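Local structure of antibiotic biosynthesis monooxygenase (Thermus thermophilus, 1IUJ) at residues P12-A15 against E16-E19; F22-R25 against A26-V29; L28-M32 against P33-R37; E60-R63 against A64-E67. The protein is of unproven function but belongs to the antibiotic biosynthesis monooxygenase family, may act as a monooxygenase, and binds zinc ions in the crystal. One frame throughout, in Å; residues are numbered along the deposited sequence.

Interaction 1 (P12-A15 against E16-E19)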
loop_
_atom_site.group_PDB
_atom_site.type_symbol
_atom_site.label_atom_id
_atom_site.label_comp_id
_atom_site.label_asym_id
_atom_site.label_seq_id
_atom_site.Cartn_x
_atom_site.Cartn_y
_atom_site.Cartn_z
ATOM N N PRO B 12 9.412 16.104 7.521
ATOM C CA PRO B 12 8.341 16.999 7.079
ATOM C C PRO B 12 8.874 18.267 6.417
ATOM O O PRO B 12 8.232 18.779 5.513
ATOM C CB PRO B 12 7.583 17.352 8.369
ATOM C CG PRO B 12 8.407 16.886 9.494
ATOM C CD PRO B 12 9.353 15.818 8.963
ATOM N N GLU B 13 10.049 18.714 6.831
ATOM C CA GLU B 13 10.639 19.926 6.264
ATOM C C GLU B 13 10.900 19.794 4.758
ATOM O O GLU B 13 10.927 20.804 4.045
ATOM C CB GLU B 13 11.940 20.271 6.971
ATOM C CG GLU B 13 11.746 20.820 8.380
ATOM C CD GLU B 13 11.540 19.741 9.424
ATOM O OE1 GLU B 13 11.664 18.546 9.091
ATOM O OE2 GLU B 13 11.262 20.097 10.596
ATOM N N TYR B 14 11.085 18.556 4.304
ATOM C CA TYR B 14 11.444 18.250 2.918
ATOM C C TYR B 14 10.325 17.576 2.115
ATOM O O TYR B 14 10.523 17.190 0.938
ATOM C CB TYR B 14 12.688 17.351 2.874
ATOM C CG TYR B 14 13.929 18.023 3.396
ATOM C CD1 TYR B 14 14.215 18.066 4.765
ATOM C CD2 TYR B 14 14.797 18.652 2.525
ATOM C CE1 TYR B 14 15.349 18.670 5.252
ATOM C CE2 TYR B 14 15.946 19.275 2.995
ATOM C CZ TYR B 14 16.210 19.306 4.339
ATOM O OH TYR B 14 17.339 19.932 4.796
ATOM N N ALA B 15 9.156 17.442 2.746
ATOM C CA ALA B 15 8.015 16.766 2.138
ATOM C C ALA B 15 7.614 17.355 0.776
ATOM O O ALA B 15 7.397 16.619 -0.180
ATOM C CB ALA B 15 6.827 16.779 3.098
ATOM N N GLU B 16 7.507 18.682 0.694
ATOM C CA GLU B 16 7.191 19.338 -0.571
ATOM C C GLU B 16 8.232 19.085 -1.684
ATOM O O GLU B 16 7.883 18.781 -2.838
ATOM C CB GLU B 16 6.945 20.837 -0.332
ATOM C CG GLU B 16 6.748 21.652 -1.598
ATOM C CD GLU B 16 6.541 23.136 -1.316
ATOM O OE1 GLU B 16 6.797 23.578 -0.170
ATOM O OE2 GLU B 16 6.117 23.859 -2.248
ATOM N N GLN B 17 9.512 19.205 -1.343
ATOM C CA GLN B 17 10.556 18.954 -2.306
ATOM C C GLN B 17 10.547 17.489 -2.746
ATOM O O GLN B 17 10.729 17.209 -3.936
ATOM C CB GLN B 17 11.929 19.348 -1.762
ATOM C CG GLN B 17 12.978 19.435 -2.852
ATOM C CD GLN B 17 14.390 19.348 -2.324
ATOM O OE1 GLN B 17 14.639 19.640 -1.160
ATOM N NE2 GLN B 17 15.317 18.926 -3.180
ATOM N N PHE B 18 10.320 16.581 -1.787
ATOM C CA PHE B 18 10.204 15.159 -2.085
ATOM C C PHE B 18 9.060 14.939 -3.068
ATOM O O PHE B 18 9.227 14.249 -4.064
ATOM C CB PHE B 18 9.965 14.348 -0.799
ATOM C CG PHE B 18 9.635 12.917 -1.056
ATOM C CD1 PHE B 18 10.647 12.004 -1.232
ATOM C CD2 PHE B 18 8.301 12.488 -1.161
ATOM C CE1 PHE B 18 10.369 10.671 -1.490
ATOM C CE2 PHE B 18 7.996 11.165 -1.422
ATOM C CZ PHE B 18 9.042 10.245 -1.589
ATOM N N GLU B 19 7.903 15.539 -2.794
ATOM C CA GLU B 19 6.750 15.361 -3.680
ATOM C C GLU B 19 7.013 15.903 -5.094
ATOM O O GLU B 19 6.628 15.272 -6.086
ATOM C CB GLU B 19 5.495 15.998 -3.066
ATOM C CG GLU B 19 4.924 15.207 -1.887
ATOM C CD GLU B 19 3.616 15.765 -1.367
ATOM O OE1 GLU B 19 2.872 16.426 -2.141
ATOM O OE2 GLU B 19 3.317 15.522 -0.183
#
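Tyr14 and Gln17 meet across the first turn of helix 15-29 with their side chains alongside one another and pointing the same way. The amide of Gln17 is turned 46° from the plane of the tyrosine ring and approaches it from the edge: its OE1 lies near the ring plane, 3.8 Å from CD2 of Tyr14. This is a loose contact between a carbonyl oxygen and an aromatic C-H edge. The Gln17 chain reaches the ring fully extended, its CG anti to the backbone N (chi1 -165°). Leu81 lies against both side chains, and Pro82 and Ala85 also pack on the tyrosine, so that the loop following helix 69-74 covers this corner.

Beneath the side chains the backbone takes up its helical pattern. Phe18 N donates to Tyr14 O at 2.8 Å, with an N-H...O angle of 163°, and Glu19 N donates to Ala15 O at 2.9 Å. The aliphatic part of Glu19 also packs on this oxygen, CG lying 3.3 Å from Ala15 O. The extended chain carries OE2 to the hydroxyl of Tyr50, with which it is hydrogen-bonded. The ring of Phe18 leads away from the turn and meets the ring of Tyr50, so one tyrosine receives both residues. Glu19 also packs on Val98 of the second subunit.

Just ahead of these bonds, Ala15 N donates to Pro12 O at 3.2 Å. The arrangement is that of a helix N-terminus, where the loop from strand 2-8 enters the first long helix of a ferredoxin-like, dimeric alpha+beta barrel fold.

Interaction 2 (F22-R25 against A26-V29)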
loop_
_atom_site.group_PDB
_atom_site.type_symbol
_atom_site.label_atom_id
_atom_site.label_comp_id
_atom_site.label_asym_id
_atom_site.label_seq_id
_atom_site.Cartn_x
_atom_site.Cartn_y
_atom_site.Cartn_z
ATOM N N PHE B 22 9.372 13.596 -6.764
ATOM C CA PHE B 22 8.706 12.363 -7.170
ATOM C C PHE B 22 7.614 12.465 -8.249
ATOM O O PHE B 22 7.232 11.459 -8.879
ATOM C CB PHE B 22 8.189 11.537 -6.000
ATOM C CG PHE B 22 8.068 10.108 -6.363
ATOM C CD1 PHE B 22 8.975 9.169 -5.882
ATOM C CD2 PHE B 22 7.097 9.706 -7.298
ATOM C CE1 PHE B 22 8.861 7.845 -6.282
ATOM C CE2 PHE B 22 6.984 8.379 -7.723
ATOM C CZ PHE B 22 7.875 7.455 -7.206
ATOM N N ARG B 23 7.099 13.667 -8.446
ATOM C CA ARG B 23 6.178 13.904 -9.546
ATOM C C ARG B 23 6.889 13.568 -10.860
ATOM O O ARG B 23 6.293 12.973 -11.783
ATOM C CB ARG B 23 5.718 15.354 -9.501
ATOM C CG ARG B 23 4.719 15.756 -10.572
ATOM C CD ARG B 23 4.123 17.118 -10.312
ATOM N NE ARG B 23 2.713 17.052 -9.905
ATOM C CZ ARG B 23 2.265 17.003 -8.643
ATOM N NH1 ARG B 23 0.951 16.957 -8.424
ATOM N NH2 ARG B 23 3.104 17.004 -7.600
ATOM N N GLN B 24 8.170 13.921 -10.926
ATOM C CA GLN B 24 8.985 13.605 -12.104
ATOM C C GLN B 24 9.213 12.104 -12.328
ATOM O O GLN B 24 9.189 11.641 -13.461
ATOM C CB GLN B 24 10.293 14.375 -12.071
ATOM C CG GLN B 24 10.185 15.697 -12.810
ATOM C CD GLN B 24 10.694 16.855 -11.994
ATOM O OE1 GLN B 24 11.796 17.354 -12.239
ATOM N NE2 GLN B 24 9.891 17.304 -11.032
ATOM N N ARG B 25 9.403 11.341 -11.253
ATOM C CA ARG B 25 9.609 9.903 -11.361
ATOM C C ARG B 25 8.372 9.198 -11.890
ATOM O O ARG B 25 8.484 8.256 -12.682
ATOM C CB ARG B 25 10.000 9.314 -10.011
ATOM C CG ARG B 25 11.426 9.544 -9.634
ATOM C CD ARG B 25 11.794 8.902 -8.312
ATOM N NE ARG B 25 11.442 7.483 -8.200
ATOM C CZ ARG B 25 12.145 6.613 -7.475
ATOM N NH1 ARG B 25 13.239 7.066 -6.887
ATOM N NH2 ARG B 25 11.794 5.311 -7.372
ATOM N N ALA B 26 7.192 9.662 -11.478
ATOM C CA ALA B 26 5.965 9.059 -11.964
ATOM C C ALA B 26 5.872 9.319 -13.475
ATOM O O ALA B 26 5.368 8.493 -14.190
ATOM C CB ALA B 26 4.746 9.611 -11.227
ATOM N N ARG B 27 6.377 10.466 -13.937
ATOM C CA ARG B 27 6.372 10.779 -15.372
ATOM C C ARG B 27 7.193 9.768 -16.193
ATOM O O ARG B 27 6.770 9.343 -17.267
ATOM C CB ARG B 27 6.847 12.219 -15.635
ATOM C CG ARG B 27 5.754 13.256 -15.374
ATOM C CD ARG B 27 6.259 14.682 -15.217
ATOM N NE ARG B 27 6.251 15.450 -16.460
ATOM C CZ ARG B 27 7.336 15.955 -17.049
ATOM N NH1 ARG B 27 7.207 16.654 -18.174
ATOM N NH2 ARG B 27 8.551 15.772 -16.521
ATOM N N LEU B 28 8.348 9.368 -15.672
ATOM C CA LEU B 28 9.255 8.487 -16.409
ATOM C C LEU B 28 8.785 7.027 -16.462
ATOM O O LEU B 28 9.189 6.290 -17.365
ATOM C CB LEU B 28 10.676 8.565 -15.826
ATOM C CG LEU B 28 11.489 9.817 -16.161
ATOM C CD1 LEU B 28 12.584 10.032 -15.162
ATOM C CD2 LEU B 28 12.070 9.697 -17.570
ATOM N N VAL B 29 7.950 6.613 -15.507
ATOM C CA VAL B 29 7.449 5.230 -15.444
ATOM C C VAL B 29 6.186 4.999 -16.287
ATOM O O VAL B 29 5.802 3.859 -16.526
ATOM C CB VAL B 29 7.202 4.780 -13.979
ATOM C CG1 VAL B 29 5.918 5.386 -13.408
ATOM C CG2 VAL B 29 7.193 3.244 -13.856
#
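Phe22 and Ala26 touch one turn apart on helix 15-29, the long helix that packs on the antiparallel sheet of this ferredoxin-like fold, with Phe22 CE2 4.3 Å from Ala26 CB. The ring of Phe22 is directed along the helix because its CG stands anti to the backbone N (chi1 -155°). CB of Arg25 sits 3.8 Å above the centre of one ring face. Beyond the helix, Phe22 meets Asn38 and Val40 of strand 35-43 and Val52 of strand 50-56, while Ala26 also packs on Asn38 and on Leu99 of the second subunit.

On the outer side, Arg27 can be followed from its root. Its CB rests 3.2 Å from Gln24 O; CG then passes 3.6 Å from Arg23 O, and CD remains near the same carbonyl oxygen. A bend at chi3 (93°) turns the guanidinium alongside the Gln24 side chain, the two pointing the same way with amide and guanidinium planes 76° apart. The contact at the tip is made by NH2 with the aliphatic CG of Gln24.

Arg25 points away from this pair and reaches His75 and Arg77, close to a bound zinc ion. Along the backbone, Ala26 N donates to Phe22 O at 3.2 Å, and Arg25 O takes two weak, bent bonds, from Leu28 N at 3.2 Å and Val29 N at 3.3 Å.

Interaction 3 (L28-M32 against P33-R37)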
loop_
_atom_site.group_PDB
_atom_site.type_symbol
_atom_site.label_atom_id
_atom_site.label_comp_id
_atom_site.label_asym_id
_atom_site.label_seq_id
_atom_site.Cartn_x
_atom_site.Cartn_y
_atom_site.Cartn_z
ATOM N N LEU B 28 8.348 9.368 -15.672
ATOM C CA LEU B 28 9.255 8.487 -16.409
ATOM C C LEU B 28 8.785 7.027 -16.462
ATOM O O LEU B 28 9.189 6.290 -17.365
ATOM C CB LEU B 28 10.676 8.565 -15.826
ATOM C CG LEU B 28 11.489 9.817 -16.161
ATOM C CD1 LEU B 28 12.584 10.032 -15.162
ATOM C CD2 LEU B 28 12.070 9.697 -17.570
ATOM N N VAL B 29 7.950 6.613 -15.507
ATOM C CA VAL B 29 7.449 5.230 -15.444
ATOM C C VAL B 29 6.186 4.999 -16.287
ATOM O O VAL B 29 5.802 3.859 -16.526
ATOM C CB VAL B 29 7.202 4.780 -13.979
ATOM C CG1 VAL B 29 5.918 5.386 -13.408
ATOM C CG2 VAL B 29 7.193 3.244 -13.856
ATOM N N ASP B 30 5.555 6.076 -16.762
ATOM C CA ASP B 30 4.269 5.956 -17.493
ATOM C C ASP B 30 4.234 5.071 -18.750
ATOM O O ASP B 30 3.249 4.356 -18.991
ATOM C CB ASP B 30 3.706 7.342 -17.832
ATOM C CG ASP B 30 2.991 7.980 -16.656
ATOM O OD1 ASP B 30 2.539 9.143 -16.786
ATOM O OD2 ASP B 30 2.826 7.405 -15.558
ATOM N N ARG B 31 5.279 5.124 -19.563
ATOM C CA ARG B 31 5.266 4.376 -20.815
ATOM C C ARG B 31 5.780 2.960 -20.597
ATOM O O ARG B 31 5.845 2.160 -21.532
ATOM C CB ARG B 31 6.084 5.099 -21.889
ATOM C CG ARG B 31 5.228 5.873 -22.894
ATOM C CD ARG B 31 5.838 7.191 -23.363
ATOM N NE ARG B 31 6.023 7.232 -24.811
ATOM C CZ ARG B 31 6.228 8.345 -25.513
ATOM N NH1 ARG B 31 6.259 9.522 -24.907
ATOM N NH2 ARG B 31 6.391 8.282 -26.831
ATOM N N MET B 32 6.151 2.649 -19.353
ATOM C CA MET B 32 6.845 1.400 -19.083
ATOM C C MET B 32 5.955 0.195 -19.347
ATOM O O MET B 32 4.822 0.135 -18.891
ATOM C CB MET B 32 7.426 1.356 -17.656
ATOM C CG MET B 32 8.571 2.328 -17.391
ATOM S SD MET B 32 9.941 2.154 -18.534
ATOM C CE MET B 32 10.292 0.315 -18.436
ATOM N N PRO B 33 6.448 -0.743 -20.141
ATOM C CA PRO B 33 5.725 -1.991 -20.366
ATOM C C PRO B 33 5.246 -2.597 -19.051
ATOM O O PRO B 33 6.048 -2.746 -18.126
ATOM C CB PRO B 33 6.790 -2.891 -20.983
ATOM C CG PRO B 33 7.647 -1.929 -21.753
ATOM C CD PRO B 33 7.682 -0.656 -20.953
ATOM N N GLY B 34 3.964 -2.929 -18.968
ATOM C CA GLY B 34 3.464 -3.628 -17.790
ATOM C C GLY B 34 3.192 -2.716 -16.612
ATOM O O GLY B 34 2.684 -3.165 -15.571
ATOM N N PHE B 35 3.516 -1.430 -16.744
ATOM C CA PHE B 35 3.146 -0.464 -15.691
ATOM C C PHE B 35 1.628 -0.299 -15.678
ATOM O O PHE B 35 0.996 -0.093 -16.733
ATOM C CB PHE B 35 3.825 0.900 -15.915
ATOM C CG PHE B 35 3.288 2.005 -15.048
ATOM C CD1 PHE B 35 3.698 2.114 -13.727
ATOM C CD2 PHE B 35 2.369 2.933 -15.533
ATOM C CE1 PHE B 35 3.201 3.131 -12.873
ATOM C CE2 PHE B 35 1.874 3.964 -14.699
ATOM C CZ PHE B 35 2.279 4.062 -13.367
ATOM N N ILE B 36 1.057 -0.359 -14.485
ATOM C CA ILE B 36 -0.370 -0.176 -14.293
ATOM C C ILE B 36 -0.695 1.170 -13.613
ATOM O O ILE B 36 -1.504 1.968 -14.155
ATOM C CB ILE B 36 -1.027 -1.367 -13.538
ATOM C CG1 ILE B 36 -0.907 -2.660 -14.368
ATOM C CG2 ILE B 36 -2.497 -1.051 -13.338
ATOM C CD1 ILE B 36 -1.287 -3.905 -13.620
ATOM N N ARG B 37 -0.124 1.436 -12.430
ATOM C CA ARG B 37 -0.525 2.614 -11.631
ATOM C C ARG B 37 0.536 2.969 -10.610
ATOM O O ARG B 37 1.208 2.076 -10.112
ATOM C CB ARG B 37 -1.852 2.362 -10.921
ATOM C CG ARG B 37 -2.495 3.552 -10.247
ATOM C CD ARG B 37 -3.845 3.205 -9.751
ATOM N NE ARG B 37 -4.559 4.370 -9.240
ATOM C CZ ARG B 37 -5.766 4.294 -8.721
ATOM N NH1 ARG B 37 -6.377 3.111 -8.633
ATOM N NH2 ARG B 37 -6.351 5.390 -8.255
#
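Val29 and Phe35 cross at about a right angle where the chain turns from helix to strand. The CG1 methyl of Val29 lies over a face of the phenylalanine ring, 4.0 Å from its centroid and 28° off the normal, in a CH-pi contact; CG2 reaches the ring at CD1, 3.7 Å away. Val29 O also stands over a face, 3.5 Å from Phe35 CG. Alongside, the Asp30 carboxylate points the same way as the ring, its plane inclined 38° to it, and OD2 comes within 3.7 Å of Phe35 CE2.

Two successive turns bring these groups together. A type I turn spans Val29 to Met32, closed by Met32 N to Val29 O at 3.1 Å; a type II turn from Met32 to Phe35 follows, closed by Phe35 N to Met32 O at 3.0 Å, with the donor well above the carbonyl plane. Gly34 takes the positive phi (81°) of the second turn. Met32 doubles back at chi2 and chi3, which brings its CE methyl to 3.8 Å from Pro33 CD.

Farther out, a classic beta bulge sets Ile36 and Arg37 together opposite Leu55, and Arg37 forms a salt bridge with Asp100 of the second subunit. The connection thus joins helix 15-29 to strand 35-43, with Val29 and Met32 each packing on Trp56 of strand 50-56 and on Trp65 of helix 59-66.

Interaction 4 (E60-R63 against A64-E67); sequences EAFR and AWTE. With ZN (zinc ion), chain F; ZN (zinc ion), chain D.
Helix 59-66, a short surface helix of this alpha+beta fold, carries the zinc ligand Glu60, and a second, Glu67, directly follows its last residue; the final turn is closed by Thr66. The hydroxyl OG1 of Thr66 donates to Arg63 O at 2.8 Å, folded back onto the helix because OG1 lies between the backbone N and the carbonyl carbon (chi1 65°). Arg63 O also accepts a weak bond from Glu67 N, the first residue to leave helical geometry, so two donors from the closing turn converge on one carbonyl oxygen. Glu67 N has its shorter bond, 3.1 Å, to Ala64 O.

The same torsion sends CG2 of Thr66 over a face of the Phe62 ring, 3.8 Å from the centroid and 22° off the normal, a CH-pi contact displaced toward the rim. Phe62 also meets Trp65, its CD2 coming up at the edge of the indole near the indole plane. The phenylalanine continues onto the ring of Phe2, while Trp65 packs edge-to-face with Phe71 and meets Trp56.

Regular backbone bonds underlie these contacts, including Ala64 N to Glu60 O at 2.9 Å. On the polar side, Glu60 bends at chi2 (61°), bringing its carboxylate toward Arg63; NH1 of Arg63 forms a salt bridge with Glu60 OE1 at 3.3 Å, its hydrogen bond weak. That oxygen is also a metal ligand, so zinc and guanidinium meet at one carboxylate atom. Glu60 OE1 lies 1.9 Å from one zinc ion, and Glu67 OE1 is 1.9 Å from the other.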
loop_
_atom_site.group_PDB
_atom_site.type_symbol
_atom_site.label_atom_id
_atom_site.label_comp_id
_atom_site.label_asym_id
_atom_site.label_seq_id
_atom_site.Cartn_x
_atom_site.Cartn_y
_atom_site.Cartn_z
ATOM N N GLU B 60 8.218 -9.567 -13.293
ATOM C CA GLU B 60 9.154 -9.417 -14.403
ATOM C C GLU B 60 9.112 -7.992 -14.967
ATOM O O GLU B 60 10.145 -7.421 -15.302
ATOM C CB GLU B 60 8.881 -10.482 -15.466
ATOM C CG GLU B 60 9.885 -10.494 -16.636
ATOM C CD GLU B 60 11.320 -10.774 -16.211
ATOM O OE1 GLU B 60 11.561 -11.252 -15.090
ATOM O OE2 GLU B 60 12.249 -10.548 -17.026
ATOM N N ALA B 61 7.908 -7.442 -15.111
ATOM C CA ALA B 61 7.777 -6.061 -15.581
ATOM C C ALA B 61 8.492 -5.072 -14.647
ATOM O O ALA B 61 9.190 -4.165 -15.117
ATOM C CB ALA B 61 6.297 -5.698 -15.778
ATOM N N PHE B 62 8.322 -5.247 -13.328
ATOM C CA PHE B 62 9.116 -4.531 -12.364
ATOM C C PHE B 62 10.622 -4.718 -12.561
ATOM O O PHE B 62 11.370 -3.722 -12.582
ATOM C CB PHE B 62 8.682 -4.934 -10.953
ATOM C CG PHE B 62 9.612 -4.488 -9.911
ATOM C CD1 PHE B 62 10.517 -5.397 -9.333
ATOM C CD2 PHE B 62 9.590 -3.159 -9.485
ATOM C CE1 PHE B 62 11.386 -5.014 -8.370
ATOM C CE2 PHE B 62 10.464 -2.744 -8.503
ATOM C CZ PHE B 62 11.372 -3.705 -7.910
ATOM N N ARG B 63 11.082 -5.956 -12.735
ATOM C CA ARG B 63 12.528 -6.172 -12.898
ATOM C C ARG B 63 13.065 -5.444 -14.138
ATOM O O ARG B 63 14.096 -4.822 -14.076
ATOM C CB ARG B 63 12.898 -7.635 -13.008
ATOM C CG ARG B 63 12.430 -8.517 -11.808
ATOM C CD ARG B 63 11.827 -9.914 -12.239
ATOM N NE ARG B 63 11.957 -11.040 -11.284
ATOM C CZ ARG B 63 11.289 -12.196 -11.331
ATOM N NH1 ARG B 63 10.383 -12.455 -12.268
ATOM N NH2 ARG B 63 11.507 -13.124 -10.390
ATOM N N ALA B 64 12.341 -5.499 -15.244
ATOM C CA ALA B 64 12.780 -4.801 -16.459
ATOM C C ALA B 64 12.892 -3.294 -16.204
ATOM O O ALA B 64 13.849 -2.608 -16.609
ATOM C CB ALA B 64 11.827 -5.099 -17.577
ATOM N N TRP B 65 11.913 -2.770 -15.483
ATOM C CA TRP B 65 11.946 -1.389 -15.116
ATOM C C TRP B 65 13.180 -1.011 -14.293
ATOM O O TRP B 65 13.819 -0.006 -14.558
ATOM C CB TRP B 65 10.691 -1.037 -14.334
ATOM C CG TRP B 65 10.736 0.386 -14.058
ATOM C CD1 TRP B 65 10.943 1.392 -14.986
ATOM C CD2 TRP B 65 10.673 1.017 -12.798
ATOM N NE1 TRP B 65 10.988 2.606 -14.358
ATOM C CE2 TRP B 65 10.815 2.408 -13.012
ATOM C CE3 TRP B 65 10.490 0.561 -11.501
ATOM C CZ2 TRP B 65 10.771 3.340 -11.972
ATOM C CZ3 TRP B 65 10.445 1.480 -10.467
ATOM C CH2 TRP B 65 10.590 2.857 -10.705
ATOM N N THR B 66 13.528 -1.799 -13.279
ATOM C CA THR B 66 14.712 -1.487 -12.465
ATOM C C THR B 66 16.003 -1.434 -13.269
ATOM O O THR B 66 16.944 -0.790 -12.855
ATOM C CB THR B 66 14.923 -2.440 -11.261
ATOM O OG1 THR B 66 15.196 -3.780 -11.741
ATOM C CG2 THR B 66 13.659 -2.545 -10.377
ATOM N N GLU B 67 16.031 -2.106 -14.420
ATOM C CA GLU B 67 17.211 -2.126 -15.253
ATOM C C GLU B 67 17.204 -1.077 -16.366
ATOM O O GLU B 67 18.149 -1.042 -17.150
ATOM C CB GLU B 67 17.407 -3.530 -15.816
ATOM C CG GLU B 67 17.784 -4.504 -14.685
ATOM C CD GLU B 67 17.785 -5.962 -15.095
ATOM O OE1 GLU B 67 17.543 -6.308 -16.256
ATOM O OE2 GLU B 67 17.960 -6.782 -14.169
HETATM ZN ZN ZN F . 13.365 -11.814 -14.831
HETATM ZN ZN ZN D . 18.073 -8.075 -16.881
#

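Overall arrangement
Interactions 1, 2 and 3 follow helix 15-29 from its start through its body to the turns that lead into strand 35-43; interaction 4 comes later, on helix 59-66. Interactions 1 and 3 are about 24 Å apart between centres, on opposite sides of the chain's centre, whereas interactions 3 and 4 lie on the same side, about 10 Å between centres. Trp65 joins the later contacts: its CE2 is 3.8 Å from Val29 CG2, and its CD1 is 3.5 Å from Met32 CG. Helix 59-66 therefore packs against Val29 and the turns that follow helix 15-29. Interactions 1, 2 and 3 all reach the second subunit, whereas no other protein chain of the assembly touches interaction 4.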